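Coenzyme A transferase (Yersinia pestis, PDB 3QLI) probably transfers coenzyme A from an acyl-CoA thioester to a carboxylic acid acceptor such as acetate. Local coordinates at residues A[183-188]-A[304-309]. Residues are numbered along the deposited sequence; the frame is centred on the assembly and turned at random.
Sequences YMPRVQ and EYLNDH
Leu306 of helix 300-306 presents its CB to two apolar side chains of 183-188: Val187 CG2 lies 4.0 Å from Leu306 CB, and Pro185 CB 4.1 Å from the same atom. Only the root of the leucine meets them. Val187 runs alongside it, pointing the same way, and its CG2 makes this contact because it is the methyl set opposite the carbonyl carbon, CG1 being anti to the backbone N.

Asn307, level with Pro185, packs its CB on Pro185 CB at 4.0 Å. With its amide swung anti to its own N (chi1 -168°), Asn307 OD1 accepts from Arg186 N at 2.8 Å; the N-H points almost straight at the oxygen (175°), with the donor tilted somewhat from the carbonyl plane.

Asp308 N returns the bond to Arg186 O, also at 2.8 Å, so both polar backbone atoms of Arg186 are gripped by consecutive residues of the type II turn 306-309. The Asp308 carboxylate and the Arg186 side chain lie side by side, their flat groups 18° apart, with Asp308 OD1 3.5 Å from Arg186 CD. No salt bridge forms: Arg186 NH1 and Asp308 OD2 stay 4.4 Å apart.

At His309, a water links the backbone O to Gln188 N, while the ring's ND1 pairs with Ala311 N.

The contact is structural packing between the N- and C-terminal family regions, joining the loop between strands 175-180 and 193-195 to helix 300-306 and the turn that follows it. Strand 312-314 meets both Leu306 and Val187, its Ser314 bonds the Gln188 backbone, and helix 268-276 packs against Tyr305 and His309.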
loop_
_atom_site.group_PDB
_atom_site.type_symbol
_atom_site.label_atom_id
_atom_site.label_comp_id
_atom_site.label_asym_id
_atom_site.label_seq_id
_atom_site.Cartn_x
_atom_site.Cartn_y
_atom_site.Cartn_z
ATOM N N TYR A 183 -35.010 5.573 -14.807
ATOM C CA TYR A 183 -33.929 6.560 -14.917
ATOM C C TYR A 183 -32.539 5.947 -14.728
ATOM O O TYR A 183 -31.530 6.599 -14.996
ATOM C CB TYR A 183 -34.124 7.712 -13.933
ATOM C CG TYR A 183 -35.288 8.606 -14.276
ATOM C CD1 TYR A 183 -35.109 9.744 -15.051
ATOM C CD2 TYR A 183 -36.570 8.310 -13.830
ATOM C CE1 TYR A 183 -36.174 10.569 -15.372
ATOM C CE2 TYR A 183 -37.645 9.129 -14.151
ATOM C CZ TYR A 183 -37.440 10.256 -14.916
ATOM O OH TYR A 183 -38.505 11.070 -15.237
ATOM N N MET A 184 -32.478 4.700 -14.268
ATOM C CA MET A 184 -31.184 4.027 -14.110
ATOM C C MET A 184 -30.745 3.459 -15.459
ATOM O O MET A 184 -31.444 2.644 -16.042
ATOM C CB MET A 184 -31.273 2.896 -13.072
ATOM C CG MET A 184 -29.932 2.193 -12.836
ATOM S SD MET A 184 -28.653 3.253 -12.143
ATOM C CE MET A 184 -29.101 3.266 -10.409
ATOM N N PRO A 185 -29.589 3.897 -15.969
ATOM C CA PRO A 185 -29.155 3.380 -17.274
ATOM C C PRO A 185 -28.854 1.876 -17.263
ATOM O O PRO A 185 -28.413 1.327 -16.245
ATOM C CB PRO A 185 -27.873 4.173 -17.557
ATOM C CG PRO A 185 -27.383 4.600 -16.179
ATOM C CD PRO A 185 -28.658 4.903 -15.432
ATOM N N ARG A 186 -29.104 1.231 -18.399
ATOM C CA ARG A 186 -28.744 -0.162 -18.607
ATOM C C ARG A 186 -27.291 -0.207 -19.048
ATOM O O ARG A 186 -26.971 0.044 -20.214
ATOM C CB ARG A 186 -29.648 -0.789 -19.671
ATOM C CG ARG A 186 -29.419 -2.274 -19.882
ATOM C CD ARG A 186 -30.394 -2.851 -20.904
ATOM N NE ARG A 186 -31.720 -3.123 -20.352
ATOM C CZ ARG A 186 -32.691 -2.221 -20.211
ATOM N NH1 ARG A 186 -32.490 -0.955 -20.565
ATOM N NH2 ARG A 186 -33.871 -2.587 -19.709
ATOM N N VAL A 187 -26.411 -0.513 -18.107
ATOM C CA VAL A 187 -24.974 -0.458 -18.353
ATOM C C VAL A 187 -24.394 -1.846 -18.558
ATOM O O VAL A 187 -24.736 -2.767 -17.826
ATOM C CB VAL A 187 -24.270 0.243 -17.179
ATOM C CG1 VAL A 187 -22.757 0.106 -17.297
ATOM C CG2 VAL A 187 -24.696 1.716 -17.130
ATOM N N GLN A 188 -23.533 -2.001 -19.563
ATOM C CA GLN A 188 -22.858 -3.276 -19.790
ATOM C C GLN A 188 -21.633 -3.371 -18.892
ATOM O O GLN A 188 -20.938 -2.374 -18.653
ATOM C CB GLN A 188 -22.427 -3.413 -21.258
ATOM C CG GLN A 188 -23.609 -3.452 -22.232
ATOM C CD GLN A 188 -23.190 -3.340 -23.695
ATOM O OE1 GLN A 188 -22.011 -3.470 -24.032
ATOM N NE2 GLN A 188 -24.166 -3.086 -24.568
ATOM N N GLU A 304 -27.820 9.458 -18.656
ATOM C CA GLU A 304 -28.556 9.055 -19.854
ATOM C C GLU A 304 -27.613 8.508 -20.916
ATOM O O GLU A 304 -27.921 7.528 -21.605
ATOM C CB GLU A 304 -29.362 10.229 -20.419
ATOM C CG GLU A 304 -30.517 10.666 -19.529
ATOM C CD GLU A 304 -31.105 12.020 -19.926
ATOM O OE1 GLU A 304 -32.191 12.367 -19.406
ATOM O OE2 GLU A 304 -30.482 12.740 -20.746
ATOM N N TYR A 305 -26.458 9.148 -21.035
ATOM C CA TYR A 305 -25.464 8.758 -22.025
ATOM C C TYR A 305 -24.917 7.335 -21.819
ATOM O O TYR A 305 -24.536 6.669 -22.779
ATOM C CB TYR A 305 -24.314 9.775 -22.063
ATOM C CG TYR A 305 -23.318 9.487 -23.166
ATOM C CD1 TYR A 305 -23.612 9.800 -24.493
ATOM C CD2 TYR A 305 -22.091 8.898 -22.887
ATOM C CE1 TYR A 305 -22.708 9.532 -25.512
ATOM C CE2 TYR A 305 -21.184 8.624 -23.897
ATOM C CZ TYR A 305 -21.499 8.946 -25.208
ATOM O OH TYR A 305 -20.596 8.678 -26.218
ATOM N N LEU A 306 -24.891 6.860 -20.577
ATOM C CA LEU A 306 -24.339 5.531 -20.296
ATOM C C LEU A 306 -25.248 4.430 -20.784
ATOM O O LEU A 306 -24.812 3.302 -20.965
ATOM C CB LEU A 306 -24.112 5.334 -18.793
ATOM C CG LEU A 306 -23.344 6.455 -18.095
ATOM C CD1 LEU A 306 -23.202 6.118 -16.607
ATOM C CD2 LEU A 306 -21.984 6.658 -18.751
ATOM N N ASN A 307 -26.517 4.754 -20.989
ATOM C CA ASN A 307 -27.500 3.734 -21.321
ATOM C C ASN A 307 -27.152 2.973 -22.601
ATOM O O ASN A 307 -27.093 3.557 -23.674
ATOM C CB ASN A 307 -28.891 4.367 -21.420
ATOM C CG ASN A 307 -29.995 3.334 -21.486
ATOM O OD1 ASN A 307 -30.231 2.593 -20.523
ATOM N ND2 ASN A 307 -30.684 3.277 -22.627
ATOM N N ASP A 308 -26.903 1.672 -22.477
ATOM C CA ASP A 308 -26.687 0.810 -23.640
ATOM C C ASP A 308 -25.499 1.222 -24.487
ATOM O O ASP A 308 -25.499 1.007 -25.697
ATOM C CB ASP A 308 -27.925 0.808 -24.542
ATOM C CG ASP A 308 -29.058 -0.010 -23.970
ATOM O OD1 ASP A 308 -28.793 -1.112 -23.457
ATOM O OD2 ASP A 308 -30.216 0.450 -24.036
ATOM N N HIS A 309 -24.498 1.830 -23.859
ATOM C CA HIS A 309 -23.304 2.252 -24.574
ATOM C C HIS A 309 -22.375 1.068 -24.733
ATOM O O HIS A 309 -21.945 0.495 -23.727
ATOM C CB HIS A 309 -22.583 3.334 -23.777
ATOM C CG HIS A 309 -21.652 4.157 -24.604
ATOM N ND1 HIS A 309 -20.662 3.599 -25.382
ATOM C CD2 HIS A 309 -21.564 5.496 -24.782
ATOM C CE1 HIS A 309 -20.006 4.561 -26.010
ATOM N NE2 HIS A 309 -20.533 5.723 -25.664
HETATM O O HOH W 1 -22.743 0.253 -21.069
HETATM O O HOH W 2 -27.005 -2.828 -23.485
#